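Long-range contacts in yfhH hypothetical protein (Bacillus subtilis, PDB 1SF9), which is of unknown function but is a putative transcriptional regulator that forms a homodimer: residues Asp93-Ser98 / Gly107-Ser112; Ser98-Val103 / Leu119-Leu124. All blocks are in the same frame, centred on the assembly; numbering follows the deposited sequence.

Interaction 1 of 2, residues Asp93-Ser98 / Gly107-Ser112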
ATOM      1  N   ASP A  93       1.007  15.861   2.818  1.00 15.54           N
ATOM      2  CA  ASP A  93       1.193  15.955   1.368  1.00 12.85           C
ATOM      3  C   ASP A  93      -0.101  15.670   0.572  1.00  9.95           C
ATOM      4  O   ASP A  93      -1.012  14.988   1.059  1.00 12.13           O
ATOM      5  CB  ASP A  93       2.252  14.936   0.903  1.00 12.95           C
ATOM      6  CG  ASP A  93       3.653  15.226   1.427  1.00 21.34           C
ATOM      7  OD1 ASP A  93       4.547  14.377   1.184  1.00 20.93           O
ATOM      8  OD2 ASP A  93       3.879  16.278   2.067  1.00 19.64           O
ATOM      9  N   GLU A  94      -0.137  16.177  -0.657  1.00 10.37           N
ATOM     10  CA  GLU A  94      -1.266  16.003  -1.599  1.00  8.67           C
ATOM     11  C   GLU A  94      -0.685  15.313  -2.815  1.00  8.24           C
ATOM     12  O   GLU A  94       0.429  15.625  -3.241  1.00  9.13           O
ATOM     13  CB  GLU A  94      -1.865  17.358  -2.003  1.00 11.41           C
ATOM     14  CG  GLU A  94      -2.790  17.926  -0.916  1.00 19.69           C
ATOM     15  CD  GLU A  94      -3.460  19.246  -1.296  1.00 22.29           C
ATOM     16  OE1 GLU A  94      -3.522  19.606  -2.496  1.00 21.96           O
ATOM     17  OE2 GLU A  94      -3.938  19.932  -0.364  1.00 29.10           O
ATOM     18  N   PHE A  95      -1.439  14.365  -3.356  1.00  5.71           N
ATOM     19  CA  PHE A  95      -0.979  13.568  -4.480  1.00  6.14           C
ATOM     20  C   PHE A  95      -2.013  13.606  -5.594  1.00  4.90           C
ATOM     21  O   PHE A  95      -3.173  13.270  -5.391  1.00  5.67           O
ATOM     22  CB  PHE A  95      -0.792  12.134  -3.972  1.00  5.50           C
ATOM     23  CG  PHE A  95      -0.232  11.176  -4.991  1.00  4.73           C
ATOM     24  CD1 PHE A  95      -1.070  10.346  -5.714  1.00  4.74           C
ATOM     25  CD2 PHE A  95       1.148  11.052  -5.165  1.00  4.33           C
ATOM     26  CE1 PHE A  95      -0.541   9.401  -6.593  1.00  8.53           C
ATOM     27  CE2 PHE A  95       1.682  10.105  -6.049  1.00  5.84           C
ATOM     28  CZ  PHE A  95       0.838   9.278  -6.755  1.00  6.18           C
ATOM     29  N   THR A  96      -1.568  14.006  -6.768  1.00  4.33           N
ATOM     30  CA  THR A  96      -2.429  14.061  -7.940  1.00  4.90           C
ATOM     31  C   THR A  96      -2.209  12.796  -8.762  1.00  3.66           C
ATOM     32  O   THR A  96      -1.080  12.451  -9.104  1.00  6.33           O
ATOM     33  CB  THR A  96      -2.088  15.308  -8.775  1.00  5.30           C
ATOM     34  OG1 THR A  96      -2.260  16.480  -7.946  1.00  5.15           O
ATOM     35  CG2 THR A  96      -2.971  15.380 -10.023  1.00  6.91           C
ATOM     36  N   ILE A  97      -3.297  12.106  -9.089  1.00  4.21           N
ATOM     37  CA  ILE A  97      -3.183  10.871  -9.852  1.00  5.49           C
ATOM     38  C   ILE A  97      -2.999  11.115 -11.358  1.00  6.38           C
ATOM     39  O   ILE A  97      -3.710  11.919 -11.949  1.00  7.64           O
ATOM     40  CB  ILE A  97      -4.440  10.008  -9.671  1.00  5.35           C
ATOM     41  CG1 ILE A  97      -4.570   9.614  -8.199  1.00  3.79           C
ATOM     42  CG2 ILE A  97      -4.358   8.719 -10.544  1.00  6.48           C
ATOM     43  CD1 ILE A  97      -5.689   8.562  -7.953  1.00  7.23           C
ATOM     44  N   SER A  98      -2.037  10.422 -11.960  1.00  5.24           N
ATOM     45  CA  SER A  98      -1.806  10.512 -13.404  1.00  8.62           C
ATOM     46  C   SER A  98      -2.591   9.361 -14.036  1.00  6.30           C
ATOM     47  O   SER A  98      -3.308   9.531 -15.040  1.00  7.51           O
ATOM     48  CB  SER A  98      -0.321  10.394 -13.742  1.00  9.32           C
ATOM     49  OG  SER A  98       0.390  11.543 -13.269  1.00  9.38           O
ATOM     50  N   GLY A 107       1.413   8.934 -10.037  1.00  3.86           N
ATOM     51  CA  GLY A 107       1.117  10.357 -10.087  1.00  4.83           C
ATOM     52  C   GLY A 107       2.260  11.120  -9.460  1.00  5.78           C
ATOM     53  O   GLY A 107       3.402  10.693  -9.547  1.00  7.82           O
ATOM     54  N   TYR A 108       1.966  12.257  -8.849  1.00  3.58           N
ATOM     55  CA  TYR A 108       3.020  13.034  -8.216  1.00  4.80           C
ATOM     56  C   TYR A 108       2.498  13.828  -7.020  1.00  5.80           C
ATOM     57  O   TYR A 108       1.312  14.172  -6.911  1.00  5.15           O
ATOM     58  CB  TYR A 108       3.645  14.039  -9.211  1.00  5.54           C
ATOM     59  CG  TYR A 108       2.631  14.963  -9.831  1.00  6.52           C
ATOM     60  CD1 TYR A 108       1.906  14.566 -10.964  1.00  2.00           C
ATOM     61  CD2 TYR A 108       2.347  16.208  -9.248  1.00  3.09           C
ATOM     62  CE1 TYR A 108       0.901  15.393 -11.513  1.00  5.86           C
ATOM     63  CE2 TYR A 108       1.352  17.038  -9.785  1.00  6.98           C
ATOM     64  CZ  TYR A 108       0.641  16.628 -10.914  1.00  5.32           C
ATOM     65  OH  TYR A 108      -0.309  17.467 -11.469  1.00  7.66           O
ATOM     66  N   ARG A 109       3.402  14.107  -6.100  1.00  5.86           N
ATOM     67  CA  ARG A 109       3.047  14.922  -4.948  1.00  5.71           C
ATOM     68  C   ARG A 109       3.128  16.390  -5.384  1.00  4.01           C
ATOM     69  O   ARG A 109       3.993  16.754  -6.173  1.00  7.36           O
ATOM     70  CB  ARG A 109       4.040  14.676  -3.834  1.00  6.44           C
ATOM     71  CG  ARG A 109       3.926  13.267  -3.260  1.00  5.72           C
ATOM     72  CD  ARG A 109       5.014  13.048  -2.199  1.00  8.01           C
ATOM     73  NE  ARG A 109       5.074  11.610  -1.900  1.00  8.12           N
ATOM     74  CZ  ARG A 109       4.688  11.044  -0.767  1.00  8.64           C
ATOM     75  NH1 ARG A 109       4.774   9.729  -0.651  1.00 11.09           N
ATOM     76  NH2 ARG A 109       4.234  11.761   0.256  1.00 17.18           N
ATOM     77  N   THR A 110       2.237  17.236  -4.866  1.00  6.37           N
ATOM     78  CA  THR A 110       2.278  18.647  -5.254  1.00  8.06           C
ATOM     79  C   THR A 110       3.589  19.282  -4.774  1.00  9.34           C
ATOM     80  O   THR A 110       4.035  20.282  -5.336  1.00  8.12           O
ATOM     81  CB  THR A 110       1.067  19.418  -4.698  1.00  9.71           C
ATOM     82  OG1 THR A 110       1.049  19.350  -3.275  1.00  9.59           O
ATOM     83  CG2 THR A 110      -0.221  18.811  -5.199  1.00  9.70           C
ATOM     84  N   SER A 111       4.222  18.686  -3.764  1.00  8.48           N
ATOM     85  CA  SER A 111       5.499  19.208  -3.282  1.00  9.89           C
ATOM     86  C   SER A 111       6.715  18.716  -4.099  1.00  8.82           C
ATOM     87  O   SER A 111       7.835  19.214  -3.916  1.00  9.59           O
ATOM     88  CB  SER A 111       5.700  18.863  -1.800  1.00 11.25           C
ATOM     89  OG  SER A 111       5.620  17.474  -1.576  1.00 14.79           O
ATOM     90  N   SER A 112       6.508  17.761  -4.999  1.00  7.10           N
ATOM     91  CA  SER A 112       7.602  17.273  -5.872  1.00  7.51           C
ATOM     92  C   SER A 112       6.942  16.918  -7.203  1.00  8.51           C
ATOM     93  O   SER A 112       6.947  15.746  -7.662  1.00  6.71           O
ATOM     94  CB  SER A 112       8.303  16.054  -5.265  1.00  8.99           C
ATOM     95  OG  SER A 112       7.408  14.995  -4.960  1.00 11.13           O
TER
HETATM   96  O   HOH W   1       2.424  17.513  -1.279  1.00 16.10           O
HETATM   97  O   HOH W   2      -1.534  18.756  -9.356  1.00  8.57           O
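Tyr108 lays one face of its phenol ring against the side chain of Thr96, a CH-pi contact in which Thr96 CB stands 4.1 Å from the ring centroid, offset toward the hydroxyl end. The ring gets there because CG sits between the backbone N and the carbonyl carbon (chi1 56°), which swings it alongside the threonine, both side chains pointing the same way. One water bridges Tyr108 OH and Thr96 OG1, and the threonine oxygen has a further partner in Thr85. A leucine in place of Tyr108 would probably leave the methine of Thr96 without its aromatic face and this water without one of its anchors. Between the two backbones, Thr96 N donates to Tyr108 O at 2.9 Å and Tyr108 N returns a bond to Thr96 O at 3.1 Å; Thr110 N extends the ladder to Glu94 O.

On the face of the sheet that carries Phe95 and Arg109, the Phe95 ring lies against the backbone of Gly107 and Tyr108, its CZ 3.3 Å from Gly107 N. Gly107 CA makes a CA-H...O contact of 3.2 Å with Thr96 O. Farther along, Arg109 NH2 reaches Asp93 OD1 at 2.8 Å, a salt bridge using the anti lone pair of a carboxylate turned 87° from the guanidinium plane, while Arg109 NE pairs with Glu117. Such alternating hydrogen-bonded and non-hydrogen-bonded pairs characterise an antiparallel beta hairpin, here strands 94-101 and 104-109.

Interaction 2 of 2, residues Ser98-Val103 / Leu119-Leu124; sequences SYLNGV and LPISVL
The turn of the beta hairpin formed by strands 94-101 and 104-109 meets the end of strand 115-120 here, where that strand runs into the 3-10 turn of residues 121-123. Val103 O and Ile121 N make the polar link: the amide donates at 2.9 Å, with an N-H...O angle of 165°. Pro120 CA adds a longer CA-H...O contact to the same oxygen, at 3.6 Å, so the carbonyl is approached by two successive residues of the other segment.

The side chain of Ile121 wraps this acceptor. Its CG1 takes the crowded position between the backbone N and the carbonyl carbon (chi1 54°), while CG2 lies beside the N; both branches therefore come close to Val103 O, CG1 at 3.4 Å and CG2 at 3.6 Å. The same CG2 also meets CD2 of Leu100 at 4.2 Å, a light apolar touch from the last part of strand 94-101. Tyr80 packs on both Leu100 and Ile121, and Leu75 adds to the cover of the isoleucine.

Between Leu100 and Val103 the chain turns through Gly102, whose positive phi of 64° suits a residue without a side chain. On the far segment, Val123 N bonds back to Pro120 O and Leu124 N to Ile121 O, which winds the backbone into its short 3-10 turn directly after the strand. Helix 57-74 packs against this corner, with Tyr73 on Val103 and Met69 on Pro120.

With a single nearly straight backbone bond set among aliphatic groups, the contact depends on main-chain geometry more than on side-chain polarity, and the carbonyl of Val103, a buried residue, is satisfied by the Ile121 amide.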
ATOM      1  N   SER A  98      -2.037  10.422 -11.960  1.00  5.24           N
ATOM      2  CA  SER A  98      -1.806  10.512 -13.404  1.00  8.62           C
ATOM      3  C   SER A  98      -2.591   9.361 -14.036  1.00  6.30           C
ATOM      4  O   SER A  98      -3.308   9.531 -15.040  1.00  7.51           O
ATOM      5  CB  SER A  98      -0.321  10.394 -13.742  1.00  9.32           C
ATOM      6  OG  SER A  98       0.390  11.543 -13.269  1.00  9.38           O
ATOM      7  N   TYR A  99      -2.410   8.164 -13.472  1.00  5.05           N
ATOM      8  CA  TYR A  99      -3.151   6.998 -13.943  1.00  4.46           C
ATOM      9  C   TYR A  99      -3.099   5.881 -12.918  1.00  6.16           C
ATOM     10  O   TYR A  99      -2.345   5.931 -11.931  1.00  6.58           O
ATOM     11  CB  TYR A  99      -2.616   6.464 -15.299  1.00  4.55           C
ATOM     12  CG  TYR A  99      -1.191   5.983 -15.256  1.00  6.51           C
ATOM     13  CD1 TYR A  99      -0.886   4.648 -14.974  1.00  8.38           C
ATOM     14  CD2 TYR A  99      -0.141   6.868 -15.461  1.00  8.06           C
ATOM     15  CE1 TYR A  99       0.450   4.214 -14.904  1.00 10.73           C
ATOM     16  CE2 TYR A  99       1.194   6.437 -15.380  1.00  9.68           C
ATOM     17  CZ  TYR A  99       1.468   5.114 -15.104  1.00 11.57           C
ATOM     18  OH  TYR A  99       2.790   4.708 -15.034  1.00 14.96           O
ATOM     19  N   LEU A 100      -3.926   4.873 -13.133  1.00  6.60           N
ATOM     20  CA  LEU A 100      -3.968   3.735 -12.221  1.00  8.83           C
ATOM     21  C   LEU A 100      -3.410   2.500 -12.908  1.00  9.15           C
ATOM     22  O   LEU A 100      -3.513   2.363 -14.134  1.00  9.99           O
ATOM     23  CB  LEU A 100      -5.411   3.438 -11.809  1.00  8.20           C
ATOM     24  CG  LEU A 100      -6.189   4.577 -11.130  1.00 12.63           C
ATOM     25  CD1 LEU A 100      -7.647   4.215 -11.046  1.00 19.23           C
ATOM     26  CD2 LEU A 100      -5.610   4.813  -9.750  1.00 11.99           C
ATOM     27  N   ASN A 101      -2.769   1.627 -12.124  1.00  6.94           N
ATOM     28  CA  ASN A 101      -2.300   0.353 -12.677  1.00  8.86           C
ATOM     29  C   ASN A 101      -2.290  -0.629 -11.509  1.00  9.63           C
ATOM     30  O   ASN A 101      -1.605  -0.413 -10.510  1.00  8.95           O
ATOM     31  CB  ASN A 101      -0.916   0.454 -13.297  1.00 11.76           C
ATOM     32  CG  ASN A 101      -0.548  -0.821 -14.036  1.00 16.30           C
ATOM     33  OD1 ASN A 101      -1.422  -1.504 -14.549  1.00 20.27           O
ATOM     34  ND2 ASN A 101       0.726  -1.128 -14.099  1.00 24.02           N
ATOM     35  N   GLY A 102      -3.060  -1.699 -11.634  1.00  7.32           N
ATOM     36  CA  GLY A 102      -3.151  -2.647 -10.548  1.00  8.47           C
ATOM     37  C   GLY A 102      -3.777  -1.940  -9.354  1.00  9.91           C
ATOM     38  O   GLY A 102      -4.798  -1.254  -9.493  1.00 11.41           O
ATOM     39  N   VAL A 103      -3.175  -2.101  -8.177  1.00  7.14           N
ATOM     40  CA  VAL A 103      -3.696  -1.437  -6.983  1.00  6.30           C
ATOM     41  C   VAL A 103      -2.910  -0.160  -6.670  1.00  5.65           C
ATOM     42  O   VAL A 103      -3.010   0.383  -5.575  1.00  6.25           O
ATOM     43  CB  VAL A 103      -3.682  -2.380  -5.733  1.00  7.90           C
ATOM     44  CG1 VAL A 103      -4.525  -3.627  -6.034  1.00 12.31           C
ATOM     45  CG2 VAL A 103      -2.279  -2.764  -5.354  1.00  7.85           C
ATOM     46  N   LEU A 119       1.935   5.097  -5.537  1.00  4.66           N
ATOM     47  CA  LEU A 119       1.454   4.846  -4.165  1.00  4.57           C
ATOM     48  C   LEU A 119       0.271   3.893  -4.193  1.00  4.55           C
ATOM     49  O   LEU A 119      -0.546   3.920  -5.121  1.00  5.93           O
ATOM     50  CB  LEU A 119       0.958   6.128  -3.487  1.00  6.29           C
ATOM     51  CG  LEU A 119       1.998   7.198  -3.168  1.00  7.80           C
ATOM     52  CD1 LEU A 119       1.284   8.473  -2.696  1.00  9.90           C
ATOM     53  CD2 LEU A 119       2.930   6.675  -2.090  1.00 11.13           C
ATOM     54  N   PRO A 120       0.148   3.027  -3.168  0.60  6.10           N
ATOM     55  CA  PRO A 120      -0.991   2.095  -3.150  0.60  5.83           C
ATOM     56  C   PRO A 120      -2.264   2.921  -2.970  0.60  6.29           C
ATOM     57  O   PRO A 120      -2.254   3.912  -2.249  0.60  6.56           O
ATOM     58  CB  PRO A 120      -0.724   1.233  -1.927  0.60  6.59           C
ATOM     59  CG  PRO A 120       0.775   1.326  -1.727  0.60  8.13           C
ATOM     60  CD  PRO A 120       1.054   2.779  -2.034  0.60  6.32           C
ATOM     61  N   ILE A 121      -3.362   2.534  -3.611  1.00  4.71           N
ATOM     62  CA  ILE A 121      -4.577   3.326  -3.470  1.00  5.22           C
ATOM     63  C   ILE A 121      -5.103   3.418  -2.041  1.00  4.63           C
ATOM     64  O   ILE A 121      -5.848   4.325  -1.712  1.00  6.15           O
ATOM     65  CB  ILE A 121      -5.698   2.870  -4.440  1.00  5.77           C
ATOM     66  CG1 ILE A 121      -5.980   1.381  -4.279  1.00  7.96           C
ATOM     67  CG2 ILE A 121      -5.277   3.169  -5.875  1.00  8.17           C
ATOM     68  CD1 ILE A 121      -7.119   0.879  -5.184  1.00  8.40           C
ATOM     69  N   SER A 122      -4.680   2.501  -1.176  1.00  6.11           N
ATOM     70  CA  SER A 122      -5.115   2.515   0.209  1.00  6.16           C
ATOM     71  C   SER A 122      -4.598   3.707   1.025  1.00  9.76           C
ATOM     72  O   SER A 122      -5.108   3.949   2.114  1.00 12.47           O
ATOM     73  CB  SER A 122      -4.690   1.223   0.914  1.00  6.82           C
ATOM     74  OG  SER A 122      -3.334   0.967   0.631  1.00  7.53           O
ATOM     75  N   VAL A 123      -3.600   4.435   0.525  1.00  7.95           N
ATOM     76  CA  VAL A 123      -3.090   5.578   1.283  1.00  7.09           C
ATOM     77  C   VAL A 123      -3.653   6.900   0.778  1.00  7.51           C
ATOM     78  O   VAL A 123      -3.309   7.949   1.295  1.00  9.96           O
ATOM     79  CB  VAL A 123      -1.511   5.663   1.293  1.00  6.79           C
ATOM     80  CG1 VAL A 123      -0.911   4.320   1.699  1.00 10.05           C
ATOM     81  CG2 VAL A 123      -0.964   6.071  -0.052  1.00 10.08           C
ATOM     82  N   LEU A 124      -4.533   6.852  -0.222  1.00  8.01           N
ATOM     83  CA  LEU A 124      -5.121   8.081  -0.752  1.00  7.97           C
ATOM     84  C   LEU A 124      -6.455   8.393  -0.091  1.00 10.72           C
ATOM     85  O   LEU A 124      -7.403   7.611  -0.169  1.00 12.87           O
ATOM     86  CB  LEU A 124      -5.309   7.970  -2.261  1.00 10.23           C
ATOM     87  CG  LEU A 124      -4.008   7.736  -3.025  1.00 10.31           C
ATOM     88  CD1 LEU A 124      -4.354   7.717  -4.518  1.00 12.02           C
ATOM     89  CD2 LEU A 124      -2.972   8.839  -2.747  1.00 12.19           C
TER

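In the fold
Strand 94-101 carries both contacts, and Ser98 belongs to each; their centres lie 12 Å apart. Interaction 1 pairs this strand with its hairpin partner, whereas interaction 2 joins the hairpin turn to the end of strand 115-120, the neighbour of strand 104-109 on its other side. Apolar side chains connect them directly: Phe95 CD2 lies 3.6 Å from Leu119 CD1, Phe95 CD1 lies 3.8 Å from Leu124 CD2, and Ile97 CD1 meets Leu124 CD1 at 3.8 Å. Interaction 2 is nearer the centre of the chain, its own centre about 8 Å from it against about 16 Å, and the side chain of Val103 is about 8 Å from a bound platinum ion.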